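Local coordinates for protein putative dioxygenase (1H-3-hydroxy-4-oxoquinaldine 2,4-dioxygenase) (Mycobacteroides abscessus subsp. abscessus, PDB 6RA3) that cleaves the ring of the Pseudomonas quinolone signal (PQS), a quorum-sensing molecule, to N-octanoylanthranilate and carbon monoxide, at residues 114-119 with 261-266; 211-216 with 257-262; 239-244 with 253-258. All coordinates share one frame; numbering follows the deposited sequence.

Contact 1: residues 114-119 with 261-266; sequences VPAVMI and IDLLAG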
ATOM      1  N   VAL A 114       6.824 -21.881 -21.274  1.00 36.62           N
ATOM      2  CA  VAL A 114       6.001 -20.761 -21.729  1.00 38.66           C
ATOM      3  C   VAL A 114       5.278 -21.181 -23.003  1.00 50.01           C
ATOM      4  O   VAL A 114       5.793 -20.968 -24.118  1.00 42.06           O
ATOM      5  CB  VAL A 114       6.842 -19.491 -21.950  1.00 44.66           C
ATOM      6  CG1 VAL A 114       6.036 -18.387 -22.658  1.00 33.95           C
ATOM      7  CG2 VAL A 114       7.347 -18.989 -20.608  1.00 45.55           C
ATOM      8  N   PRO A 115       4.083 -21.776 -22.880  1.00 50.46           N
ATOM      9  CA  PRO A 115       3.368 -22.291 -24.057  1.00 43.28           C
ATOM     10  C   PRO A 115       2.622 -21.237 -24.838  1.00 42.71           C
ATOM     11  O   PRO A 115       2.149 -21.527 -25.939  1.00 49.70           O
ATOM     12  CB  PRO A 115       2.376 -23.277 -23.437  1.00 50.73           C
ATOM     13  CG  PRO A 115       2.027 -22.602 -22.144  1.00 51.06           C
ATOM     14  CD  PRO A 115       3.338 -22.050 -21.638  1.00 44.34           C
ATOM     15  N   ALA A 116       2.478 -20.031 -24.316  1.00 42.05           N
ATOM     16  CA  ALA A 116       1.764 -19.017 -25.069  1.00 40.45           C
ATOM     17  C   ALA A 116       2.134 -17.639 -24.539  1.00 41.45           C
ATOM     18  O   ALA A 116       2.629 -17.491 -23.415  1.00 35.83           O
ATOM     19  CB  ALA A 116       0.253 -19.240 -25.004  1.00 41.17           C
ATOM     20  N   VAL A 117       1.860 -16.638 -25.368  1.00 36.09           N
ATOM     21  CA  VAL A 117       2.150 -15.231 -25.102  1.00 40.24           C
ATOM     22  C   VAL A 117       1.080 -14.397 -25.774  1.00 30.57           C
ATOM     23  O   VAL A 117       0.864 -14.522 -26.979  1.00 42.24           O
ATOM     24  CB  VAL A 117       3.529 -14.777 -25.643  1.00 39.85           C
ATOM     25  CG1 VAL A 117       3.677 -13.243 -25.523  1.00 41.49           C
ATOM     26  CG2 VAL A 117       4.662 -15.496 -24.963  1.00 41.03           C
ATOM     27  N   MET A 118       0.456 -13.500 -25.026  1.00 33.69           N
ATOM     28  CA  MET A 118      -0.430 -12.486 -25.584  1.00 33.31           C
ATOM     29  C   MET A 118       0.249 -11.121 -25.537  1.00 45.94           C
ATOM     30  O   MET A 118       0.826 -10.740 -24.509  1.00 32.69           O
ATOM     31  CB  MET A 118      -1.756 -12.423 -24.824  1.00 34.18           C
ATOM     32  CG  MET A 118      -2.677 -11.325 -25.289  1.00 48.16           C
ATOM     33  SD  MET A 118      -4.440 -11.553 -24.897  1.00 48.19           S
ATOM     34  CE  MET A 118      -4.735 -12.907 -25.989  1.00 55.38           C
ATOM     35  N   ILE A 119       0.154 -10.379 -26.643  1.00 45.34           N
ATOM     36  CA  ILE A 119       0.712  -9.035 -26.756  1.00 41.54           C
ATOM     37  C   ILE A 119      -0.409  -8.085 -27.132  1.00 41.79           C
ATOM     38  O   ILE A 119      -1.263  -8.414 -27.963  1.00 45.98           O
ATOM     39  CB  ILE A 119       1.871  -8.982 -27.771  1.00 41.69           C
ATOM     40  CG1 ILE A 119       2.989  -9.943 -27.328  1.00 47.10           C
ATOM     41  CG2 ILE A 119       2.397  -7.560 -27.915  1.00 53.20           C
ATOM     42  CD1 ILE A 119       4.157 -10.073 -28.293  1.00 53.92           C
ATOM     43  N   ILE A 261      -7.779 -16.184 -21.941  1.00 43.06           N
ATOM     44  CA  ILE A 261      -8.263 -17.483 -21.485  1.00 49.62           C
ATOM     45  C   ILE A 261      -8.378 -18.434 -22.680  1.00 47.02           C
ATOM     46  O   ILE A 261      -7.869 -19.567 -22.656  1.00 38.43           O
ATOM     47  CB  ILE A 261      -9.587 -17.304 -20.714  1.00 50.42           C
ATOM     48  CG1 ILE A 261      -9.295 -16.637 -19.354  1.00 43.75           C
ATOM     49  CG2 ILE A 261     -10.287 -18.625 -20.502  1.00 50.76           C
ATOM     50  CD1 ILE A 261     -10.384 -15.720 -18.860  1.00 40.89           C
ATOM     51  N   ASP A 262      -8.962 -17.945 -23.779  1.00 45.62           N
ATOM     52  CA  ASP A 262      -9.029 -18.731 -25.015  1.00 46.30           C
ATOM     53  C   ASP A 262      -7.637 -19.165 -25.492  1.00 44.41           C
ATOM     54  O   ASP A 262      -7.413 -20.337 -25.823  1.00 36.80           O
ATOM     55  CB  ASP A 262      -9.730 -17.918 -26.095  1.00 44.10           C
ATOM     56  CG  ASP A 262      -9.737 -18.632 -27.431  1.00 53.29           C
ATOM     57  OD1 ASP A 262     -10.611 -19.504 -27.623  1.00 76.87           O
ATOM     58  OD2 ASP A 262      -8.856 -18.339 -28.277  1.00 50.15           O
ATOM     59  N   LEU A 263      -6.692 -18.223 -25.559  1.00 41.53           N
ATOM     60  CA  LEU A 263      -5.325 -18.554 -25.955  1.00 37.91           C
ATOM     61  C   LEU A 263      -4.748 -19.667 -25.093  1.00 43.20           C
ATOM     62  O   LEU A 263      -4.127 -20.615 -25.599  1.00 32.92           O
ATOM     63  CB  LEU A 263      -4.449 -17.293 -25.858  1.00 41.18           C
ATOM     64  CG  LEU A 263      -2.936 -17.462 -26.086  1.00 42.53           C
ATOM     65  CD1 LEU A 263      -2.670 -17.975 -27.489  1.00 44.54           C
ATOM     66  CD2 LEU A 263      -2.198 -16.129 -25.865  1.00 39.43           C
ATOM     67  N   LEU A 264      -4.927 -19.548 -23.772  1.00 42.42           N
ATOM     68  CA  LEU A 264      -4.416 -20.557 -22.851  1.00 46.55           C
ATOM     69  C   LEU A 264      -5.071 -21.903 -23.127  1.00 49.30           C
ATOM     70  O   LEU A 264      -4.394 -22.934 -23.227  1.00 46.53           O
ATOM     71  CB  LEU A 264      -4.673 -20.109 -21.410  1.00 41.86           C
ATOM     72  CG  LEU A 264      -4.132 -20.992 -20.282  1.00 50.75           C
ATOM     73  CD1 LEU A 264      -3.711 -20.139 -19.076  1.00 54.24           C
ATOM     74  CD2 LEU A 264      -5.174 -22.000 -19.847  1.00 54.48           C
ATOM     75  N   ALA A 265      -6.397 -21.898 -23.287  1.00 44.04           N
ATOM     76  CA  ALA A 265      -7.129 -23.141 -23.509  1.00 44.36           C
ATOM     77  C   ALA A 265      -6.574 -23.883 -24.717  1.00 51.20           C
ATOM     78  O   ALA A 265      -6.301 -25.092 -24.649  1.00 49.73           O
ATOM     79  CB  ALA A 265      -8.610 -22.829 -23.687  1.00 40.29           C
ATOM     80  N   GLY A 266      -6.353 -23.153 -25.822  1.00 48.59           N
ATOM     81  CA  GLY A 266      -5.836 -23.764 -27.036  1.00 42.84           C
ATOM     82  C   GLY A 266      -4.503 -24.459 -26.857  1.00 47.09           C
ATOM     83  O   GLY A 266      -4.189 -25.399 -27.592  1.00 51.75           O
TER
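Leu263 carries this contact from the helix side, setting its forked end against Ala116 and Met118 of the strand. The side chains meet through carbon alone: Ala116 CB lies 3.8 Å from Leu263 CG and 4.0 Å from Leu263 CD1, the methyl sitting against the branch point and CD1. The other branch turns to Met118, where Met118 CB is 3.9 Å from Leu263 CD2. CG anti to the backbone N (chi1 174°) carries the fork of Leu263 to the strand. In this alpha/beta-hydrolase fold, the C-terminal helix 253-266 covers one face of the central sheet, here running nearly antiparallel to strand 116-119 with the axes 8.8 Å apart. Val117 points the opposite way, onto helix 99-109 on the other face. A second kind of contact is methyl against backbone: Leu263 CD2 is 3.6 Å from Val117 O, 3.7 Å from Val117 C and 3.8 Å from Met118 N, lying over the peptide group that joins the two residues. No hydrogen bond crosses between the segments. The peptide polar groups of the strand are instead used within the sheet, by strands 90-95 and 209-214, and the Met118 side chain, bent at chi3, continues onto Val256, Glu259 and Ala260.

Contact 2: residues 211-216 with 257-262; sequences RHVFSH and AAEAID
Asp262 OD2 receives two N-H groups of Arg211: NH1 at 2.8 Å and NH2 at 3.1 Å from Asp262 OD2. Both nitrogens at the end of the guanidinium therefore serve one oxygen, which lies within a few degrees of the guanidinium plane; NH2 comes nearly along the C-O axis, while NH1 arrives on the anti side, somewhat out of the carboxylate plane. Arg211 NH1 has a second partner, Glu259 OE1, 2.8 Å away. The NH2 bond is the longest and most bent of the three, the NH1 bonds being straighter (155° to Asp262 OD2, 148° to Glu259 OE1). The carboxylates are turned differently, the Glu259 plane standing 68° from the guanidinium and that of Asp262 less steeply. Glu259, bent at chi2, crosses the arginine at about a right angle and sets OE1 at the guanidinium edge, 3.5 Å from Arg211 CD. Val213 CG2 adds a loose apolar contact with Glu259 CG at 4.3 Å.

The salt-bridge network ties strand 209-214, an inner strand of the alpha/beta-hydrolase sheet, to the C-terminal helix that runs antiparallel to it. Further partners fix the group: Arg211 NE bonds to Ser237 OG on the neighbouring strand, and Glu259 OE2 pairs with Arg239. Arg211 is buried, whereas Asp262 is exposed, so the pairing meets solvent at its aspartate end. Two carboxylates facing two arginines nearly balance in charge, which probably favours the ionised form of both acids and offsets the cost of burying Arg211.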
ATOM      1  N   ARG A 211      -0.228 -14.533 -29.698  1.00 35.02           N
ATOM      2  CA  ARG A 211      -1.413 -13.815 -30.146  1.00 35.29           C
ATOM      3  C   ARG A 211      -1.208 -12.329 -29.914  1.00 49.35           C
ATOM      4  O   ARG A 211      -0.930 -11.905 -28.786  1.00 41.21           O
ATOM      5  CB  ARG A 211      -2.697 -14.281 -29.441  1.00 37.20           C
ATOM      6  CG  ARG A 211      -3.951 -13.496 -29.919  1.00 37.00           C
ATOM      7  CD  ARG A 211      -5.320 -14.181 -29.629  1.00 45.39           C
ATOM      8  NE  ARG A 211      -5.297 -15.633 -29.814  1.00 38.89           N
ATOM      9  CZ  ARG A 211      -6.275 -16.462 -29.450  1.00 42.41           C
ATOM     10  NH1 ARG A 211      -7.393 -15.999 -28.877  1.00 46.74           N
ATOM     11  NH2 ARG A 211      -6.142 -17.765 -29.667  1.00 36.40           N
ATOM     12  N   HIS A 212      -1.364 -11.542 -30.974  1.00 47.29           N
ATOM     13  CA  HIS A 212      -1.374 -10.092 -30.874  1.00 46.04           C
ATOM     14  C   HIS A 212      -2.814  -9.617 -30.939  1.00 43.40           C
ATOM     15  O   HIS A 212      -3.566 -10.003 -31.840  1.00 40.14           O
ATOM     16  CB  HIS A 212      -0.535  -9.454 -31.986  1.00 46.88           C
ATOM     17  CG  HIS A 212      -0.464  -7.964 -31.912  1.00 52.30           C
ATOM     18  ND1 HIS A 212      -0.279  -7.175 -33.026  1.00 56.49           N
ATOM     19  CD2 HIS A 212      -0.545  -7.116 -30.860  1.00 50.53           C
ATOM     20  CE1 HIS A 212      -0.260  -5.904 -32.667  1.00 57.63           C
ATOM     21  NE2 HIS A 212      -0.425  -5.841 -31.358  1.00 58.49           N
ATOM     22  N   VAL A 213      -3.205  -8.827 -29.949  1.00 41.33           N
ATOM     23  CA  VAL A 213      -4.513  -8.204 -29.871  1.00 47.13           C
ATOM     24  C   VAL A 213      -4.278  -6.707 -29.831  1.00 54.50           C
ATOM     25  O   VAL A 213      -3.425  -6.234 -29.071  1.00 47.29           O
ATOM     26  CB  VAL A 213      -5.287  -8.663 -28.620  1.00 58.86           C
ATOM     27  CG1 VAL A 213      -6.602  -7.964 -28.541  1.00 47.50           C
ATOM     28  CG2 VAL A 213      -5.484 -10.164 -28.629  1.00 68.37           C
ATOM     29  N   PHE A 214      -5.039  -5.960 -30.624  1.00 51.04           N
ATOM     30  CA  PHE A 214      -4.745  -4.549 -30.802  1.00 49.93           C
ATOM     31  C   PHE A 214      -5.997  -3.842 -31.281  1.00 48.40           C
ATOM     32  O   PHE A 214      -6.958  -4.470 -31.720  1.00 52.15           O
ATOM     33  CB  PHE A 214      -3.593  -4.355 -31.791  1.00 51.60           C
ATOM     34  CG  PHE A 214      -3.834  -4.994 -33.138  1.00 50.78           C
ATOM     35  CD1 PHE A 214      -3.309  -6.248 -33.431  1.00 50.92           C
ATOM     36  CD2 PHE A 214      -4.584  -4.338 -34.108  1.00 49.84           C
ATOM     37  CE1 PHE A 214      -3.520  -6.837 -34.682  1.00 51.37           C
ATOM     38  CE2 PHE A 214      -4.802  -4.920 -35.358  1.00 49.73           C
ATOM     39  CZ  PHE A 214      -4.268  -6.170 -35.643  1.00 50.37           C
ATOM     40  N   SER A 215      -5.962  -2.516 -31.183  1.00 48.34           N
ATOM     41  CA  SER A 215      -7.031  -1.648 -31.664  1.00 49.47           C
ATOM     42  C   SER A 215      -6.540  -0.485 -32.499  1.00 51.42           C
ATOM     43  O   SER A 215      -7.334   0.099 -33.249  1.00 45.99           O
ATOM     44  CB  SER A 215      -7.816  -1.069 -30.486  1.00 46.17           C
ATOM     45  OG  SER A 215      -8.366  -2.092 -29.693  1.00 50.65           O
ATOM     46  N   HIS A 216      -5.307  -0.090 -32.355  1.00 52.77           N
ATOM     47  CA  HIS A 216      -4.872   1.115 -33.026  1.00 57.76           C
ATOM     48  C   HIS A 216      -4.159   0.719 -34.296  1.00 68.64           C
ATOM     49  O   HIS A 216      -4.718   0.830 -35.404  1.00 71.17           O
ATOM     50  CB  HIS A 216      -3.929   1.943 -32.151  1.00 44.84           C
ATOM     51  CG  HIS A 216      -4.596   3.102 -31.492  1.00 42.69           C
ATOM     52  ND1 HIS A 216      -3.892   4.078 -30.823  1.00 40.07           N
ATOM     53  CD2 HIS A 216      -5.903   3.434 -31.388  1.00 46.88           C
ATOM     54  CE1 HIS A 216      -4.739   4.975 -30.349  1.00 50.05           C
ATOM     55  NE2 HIS A 216      -5.966   4.604 -30.673  1.00 49.20           N
ATOM     56  N   ALA A 257      -9.382 -10.261 -21.533  1.00 29.69           N
ATOM     57  CA  ALA A 257      -9.225 -11.389 -20.623  1.00 35.80           C
ATOM     58  C   ALA A 257      -9.760 -12.651 -21.285  1.00 36.59           C
ATOM     59  O   ALA A 257      -9.087 -13.693 -21.325  1.00 32.01           O
ATOM     60  CB  ALA A 257      -9.939 -11.099 -19.303  1.00 36.07           C
ATOM     61  N   ALA A 258     -10.962 -12.551 -21.846  1.00 34.56           N
ATOM     62  CA  ALA A 258     -11.514 -13.621 -22.675  1.00 39.37           C
ATOM     63  C   ALA A 258     -10.496 -14.141 -23.687  1.00 43.39           C
ATOM     64  O   ALA A 258     -10.302 -15.359 -23.815  1.00 38.74           O
ATOM     65  CB  ALA A 258     -12.759 -13.112 -23.386  1.00 39.62           C
ATOM     66  N   GLU A 259      -9.798 -13.225 -24.388  1.00 39.01           N
ATOM     67  CA  GLU A 259      -8.825 -13.649 -25.395  1.00 36.17           C
ATOM     68  C   GLU A 259      -7.692 -14.447 -24.771  1.00 38.93           C
ATOM     69  O   GLU A 259      -7.239 -15.447 -25.344  1.00 36.83           O
ATOM     70  CB  GLU A 259      -8.245 -12.439 -26.137  1.00 43.24           C
ATOM     71  CG  GLU A 259      -9.165 -11.772 -27.101  1.00 42.78           C
ATOM     72  CD  GLU A 259      -9.445 -12.620 -28.355  1.00 46.72           C
ATOM     73  OE1 GLU A 259      -8.631 -13.502 -28.716  1.00 43.73           O
ATOM     74  OE2 GLU A 259     -10.500 -12.385 -28.971  1.00 52.04           O
ATOM     75  N   ALA A 260      -7.185 -13.990 -23.614  1.00 38.36           N
ATOM     76  CA  ALA A 260      -6.115 -14.706 -22.925  1.00 41.85           C
ATOM     77  C   ALA A 260      -6.571 -16.087 -22.477  1.00 36.23           C
ATOM     78  O   ALA A 260      -5.816 -17.060 -22.552  1.00 34.65           O
ATOM     79  CB  ALA A 260      -5.634 -13.895 -21.714  1.00 44.91           C
ATOM     80  N   ILE A 261      -7.779 -16.184 -21.941  1.00 43.06           N
ATOM     81  CA  ILE A 261      -8.263 -17.483 -21.485  1.00 49.62           C
ATOM     82  C   ILE A 261      -8.378 -18.434 -22.680  1.00 47.02           C
ATOM     83  O   ILE A 261      -7.869 -19.567 -22.656  1.00 38.43           O
ATOM     84  CB  ILE A 261      -9.587 -17.304 -20.714  1.00 50.42           C
ATOM     85  CG1 ILE A 261      -9.295 -16.637 -19.354  1.00 43.75           C
ATOM     86  CG2 ILE A 261     -10.287 -18.625 -20.502  1.00 50.76           C
ATOM     87  CD1 ILE A 261     -10.384 -15.720 -18.860  1.00 40.89           C
ATOM     88  N   ASP A 262      -8.962 -17.945 -23.779  1.00 45.62           N
ATOM     89  CA  ASP A 262      -9.029 -18.731 -25.015  1.00 46.30           C
ATOM     90  C   ASP A 262      -7.637 -19.165 -25.492  1.00 44.41           C
ATOM     91  O   ASP A 262      -7.413 -20.337 -25.823  1.00 36.80           O
ATOM     92  CB  ASP A 262      -9.730 -17.918 -26.095  1.00 44.10           C
ATOM     93  CG  ASP A 262      -9.737 -18.632 -27.431  1.00 53.29           C
ATOM     94  OD1 ASP A 262     -10.611 -19.504 -27.623  1.00 76.87           O
ATOM     95  OD2 ASP A 262      -8.856 -18.339 -28.277  1.00 50.15           O
TER

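Contact 3: residues 239-244 with 253-258; sequences RRLGGE and PQQVAA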
ATOM      1  N   ARG A 239      -6.034 -10.543 -33.493  1.00 40.21           N
ATOM      2  CA  ARG A 239      -7.410 -10.092 -33.383  1.00 45.73           C
ATOM      3  C   ARG A 239      -7.456  -8.577 -33.213  1.00 52.17           C
ATOM      4  O   ARG A 239      -7.078  -8.045 -32.161  1.00 51.27           O
ATOM      5  CB  ARG A 239      -8.087 -10.802 -32.208  1.00 48.75           C
ATOM      6  CG  ARG A 239      -9.557 -10.435 -31.990  1.00 54.17           C
ATOM      7  CD  ARG A 239     -10.484 -11.647 -32.135  1.00 62.10           C
ATOM      8  NE  ARG A 239      -9.892 -12.879 -31.617  1.00 67.15           N
ATOM      9  CZ  ARG A 239     -10.519 -14.049 -31.554  1.00 79.72           C
ATOM     10  NH1 ARG A 239     -11.777 -14.160 -31.968  1.00 82.77           N
ATOM     11  NH2 ARG A 239      -9.878 -15.107 -31.067  1.00 79.99           N
ATOM     12  N   ARG A 240      -7.874  -7.872 -34.262  1.00 56.55           N
ATOM     13  CA  ARG A 240      -8.170  -6.453 -34.144  1.00 52.78           C
ATOM     14  C   ARG A 240      -9.447  -6.277 -33.334  1.00 48.40           C
ATOM     15  O   ARG A 240     -10.410  -7.017 -33.508  1.00 49.28           O
ATOM     16  CB  ARG A 240      -8.317  -5.816 -35.534  1.00 46.03           C
ATOM     17  CG  ARG A 240      -8.859  -4.381 -35.517  1.00 53.69           C
ATOM     18  CD  ARG A 240      -8.793  -3.703 -36.891  1.00 57.72           C
ATOM     19  NE  ARG A 240      -7.418  -3.500 -37.343  1.00 59.43           N
ATOM     20  CZ  ARG A 240      -6.659  -2.451 -37.025  1.00 55.96           C
ATOM     21  NH1 ARG A 240      -7.130  -1.484 -36.241  1.00 52.03           N
ATOM     22  NH2 ARG A 240      -5.416  -2.377 -37.488  1.00 52.59           N
ATOM     23  N   LEU A 241      -9.462  -5.265 -32.468  1.00 53.50           N
ATOM     24  CA  LEU A 241     -10.429  -5.192 -31.387  1.00 44.67           C
ATOM     25  C   LEU A 241     -11.407  -4.027 -31.464  1.00 44.93           C
ATOM     26  O   LEU A 241     -12.418  -4.052 -30.755  1.00 45.96           O
ATOM     27  CB  LEU A 241      -9.688  -5.124 -30.041  1.00 50.75           C
ATOM     28  CG  LEU A 241     -10.038  -6.239 -29.068  1.00 59.67           C
ATOM     29  CD1 LEU A 241      -9.162  -6.140 -27.832  1.00 51.00           C
ATOM     30  CD2 LEU A 241     -11.518  -6.114 -28.706  1.00 52.70           C
ATOM     31  N   GLY A 242     -11.138  -3.000 -32.260  1.00 41.14           N
ATOM     32  CA  GLY A 242     -12.137  -1.955 -32.405  1.00 45.71           C
ATOM     33  C   GLY A 242     -12.254  -1.011 -31.230  1.00 49.87           C
ATOM     34  O   GLY A 242     -13.311  -0.376 -31.050  1.00 47.45           O
ATOM     35  N   GLY A 243     -11.196  -0.895 -30.402  1.00 42.92           N
ATOM     36  CA  GLY A 243     -11.186   0.113 -29.368  1.00 46.03           C
ATOM     37  C   GLY A 243     -10.682   1.432 -29.900  1.00 47.63           C
ATOM     38  O   GLY A 243     -10.102   1.503 -30.979  1.00 49.11           O
ATOM     39  N   GLU A 244     -10.919   2.492 -29.124  1.00 44.59           N
ATOM     40  CA  GLU A 244     -10.444   3.808 -29.521  1.00 42.34           C
ATOM     41  C   GLU A 244      -8.975   4.032 -29.187  1.00 49.89           C
ATOM     42  O   GLU A 244      -8.348   4.918 -29.787  1.00 43.88           O
ATOM     43  CB  GLU A 244     -11.280   4.894 -28.855  1.00 47.02           C
ATOM     44  CG  GLU A 244     -12.769   4.860 -29.236  1.00 52.51           C
ATOM     45  CD  GLU A 244     -13.615   5.683 -28.291  1.00 65.26           C
ATOM     46  OE1 GLU A 244     -14.358   6.559 -28.777  1.00 68.50           O
ATOM     47  OE2 GLU A 244     -13.522   5.464 -27.059  1.00 65.42           O
ATOM     48  N   PRO A 253     -11.338  -4.642 -20.816  1.00 43.11           N
ATOM     49  CA  PRO A 253     -10.732  -5.685 -19.969  1.00 43.50           C
ATOM     50  C   PRO A 253     -11.368  -7.061 -20.122  1.00 44.33           C
ATOM     51  O   PRO A 253     -10.639  -8.059 -20.216  1.00 43.38           O
ATOM     52  CB  PRO A 253     -10.915  -5.120 -18.548  1.00 40.64           C
ATOM     53  CG  PRO A 253     -12.076  -4.258 -18.630  1.00 40.02           C
ATOM     54  CD  PRO A 253     -12.008  -3.608 -20.010  1.00 44.75           C
ATOM     55  N   GLN A 254     -12.696  -7.167 -20.153  1.00 45.04           N
ATOM     56  CA  GLN A 254     -13.294  -8.502 -20.251  1.00 46.45           C
ATOM     57  C   GLN A 254     -12.933  -9.179 -21.576  1.00 45.02           C
ATOM     58  O   GLN A 254     -12.533 -10.355 -21.611  1.00 36.47           O
ATOM     59  CB  GLN A 254     -14.810  -8.410 -20.093  1.00 48.22           C
ATOM     60  CG  GLN A 254     -15.502  -9.729 -20.386  1.00 50.82           C
ATOM     61  CD  GLN A 254     -16.702  -9.957 -19.499  1.00 66.48           C
ATOM     62  OE1 GLN A 254     -17.495  -9.039 -19.252  1.00 66.58           O
ATOM     63  NE2 GLN A 254     -16.841 -11.187 -18.997  1.00 63.31           N
ATOM     64  N   GLN A 255     -13.056  -8.440 -22.680  1.00 44.12           N
ATOM     65  CA  GLN A 255     -12.750  -9.013 -23.982  1.00 42.23           C
ATOM     66  C   GLN A 255     -11.307  -9.486 -24.043  1.00 44.15           C
ATOM     67  O   GLN A 255     -11.022 -10.592 -24.532  1.00 37.44           O
ATOM     68  CB  GLN A 255     -13.048  -7.984 -25.073  1.00 50.02           C
ATOM     69  CG  GLN A 255     -14.488  -7.450 -25.001  1.00 60.83           C
ATOM     70  CD  GLN A 255     -14.870  -6.541 -26.172  1.00 54.59           C
ATOM     71  OE1 GLN A 255     -14.249  -6.590 -27.238  1.00 56.50           O
ATOM     72  NE2 GLN A 255     -15.891  -5.703 -25.971  1.00 50.98           N
ATOM     73  N   VAL A 256     -10.374  -8.683 -23.529  1.00 38.72           N
ATOM     74  CA  VAL A 256      -8.983  -9.093 -23.627  1.00 39.76           C
ATOM     75  C   VAL A 256      -8.742 -10.267 -22.708  1.00 29.89           C
ATOM     76  O   VAL A 256      -7.982 -11.189 -23.044  1.00 32.42           O
ATOM     77  CB  VAL A 256      -8.018  -7.921 -23.331  1.00 37.85           C
ATOM     78  CG1 VAL A 256      -6.574  -8.425 -23.248  1.00 37.98           C
ATOM     79  CG2 VAL A 256      -8.115  -6.878 -24.408  1.00 41.56           C
ATOM     80  N   ALA A 257      -9.382 -10.261 -21.533  1.00 29.69           N
ATOM     81  CA  ALA A 257      -9.225 -11.389 -20.623  1.00 35.80           C
ATOM     82  C   ALA A 257      -9.760 -12.651 -21.285  1.00 36.59           C
ATOM     83  O   ALA A 257      -9.087 -13.693 -21.325  1.00 32.01           O
ATOM     84  CB  ALA A 257      -9.939 -11.099 -19.303  1.00 36.07           C
ATOM     85  N   ALA A 258     -10.962 -12.551 -21.846  1.00 34.56           N
ATOM     86  CA  ALA A 258     -11.514 -13.621 -22.675  1.00 39.37           C
ATOM     87  C   ALA A 258     -10.496 -14.141 -23.687  1.00 43.39           C
ATOM     88  O   ALA A 258     -10.302 -15.359 -23.815  1.00 38.74           O
ATOM     89  CB  ALA A 258     -12.759 -13.112 -23.386  1.00 39.62           C
TER
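Leu241 meets the first turns of helix 253-266 through two residues, Gln255 and Val256. The connection is the one that follows the last strand of an alpha/beta-hydrolase sheet: strand 236-240 ends, a loop carries the active-site histidine, His246, and the C-terminal helix then folds back over the sheet. Pro253 starts the helix; its carbonyl O accepts from Ala257 N at 2.9 Å, and one turn is thereby closed beneath the contact residues. Gln255 is the first to touch. Its CG stands anti to the carbonyl carbon (chi1 -55°) and the chain is extended beyond, carrying the amide across Leu241 at a slant, to CD2. Gln255 OE1 comes within 3.1 Å of Leu241 CD2, a tight approach of a methyl to an amide oxygen; the torsion of Leu241 is itself unusual (chi1 -122°), so the exact fit of this branch is doubtful. Val256, next in line, gives the apolar part. Its side chain meets that of Leu241 at about a right angle, and Pro248 packs against both. Leu241 also rests on Val213 and Leu252, which places it between sheet, loop and helix. The cross-segment apolar contact itself is methyl to methyl, Leu241 CD1 to Val256 CG2 at 3.7 Å.

In the fold
All three contacts use helix 253-266, laid over neighbouring strands of one sheet: contact 3 meets the chain just past the edge strand 236-240, contact 2 strand 209-214 and contact 1 strand 116-120. The centres of contacts 1 and 2 are about 9 Å apart, those of contacts 2 and 3 about 6 Å. Backbone bonds join strands 116-120 and 209-214, with Ile119 N 2.8 Å from Arg211 O. Arg239 NE, 2.8 Å from Glu259 OE2, extends the charged network of contact 2 into contact 3. His246 lies between the segments of contact 3 in sequence; its side chain is about 11 Å from those of Leu241 and Val213, while contact 1 lies away from the active site.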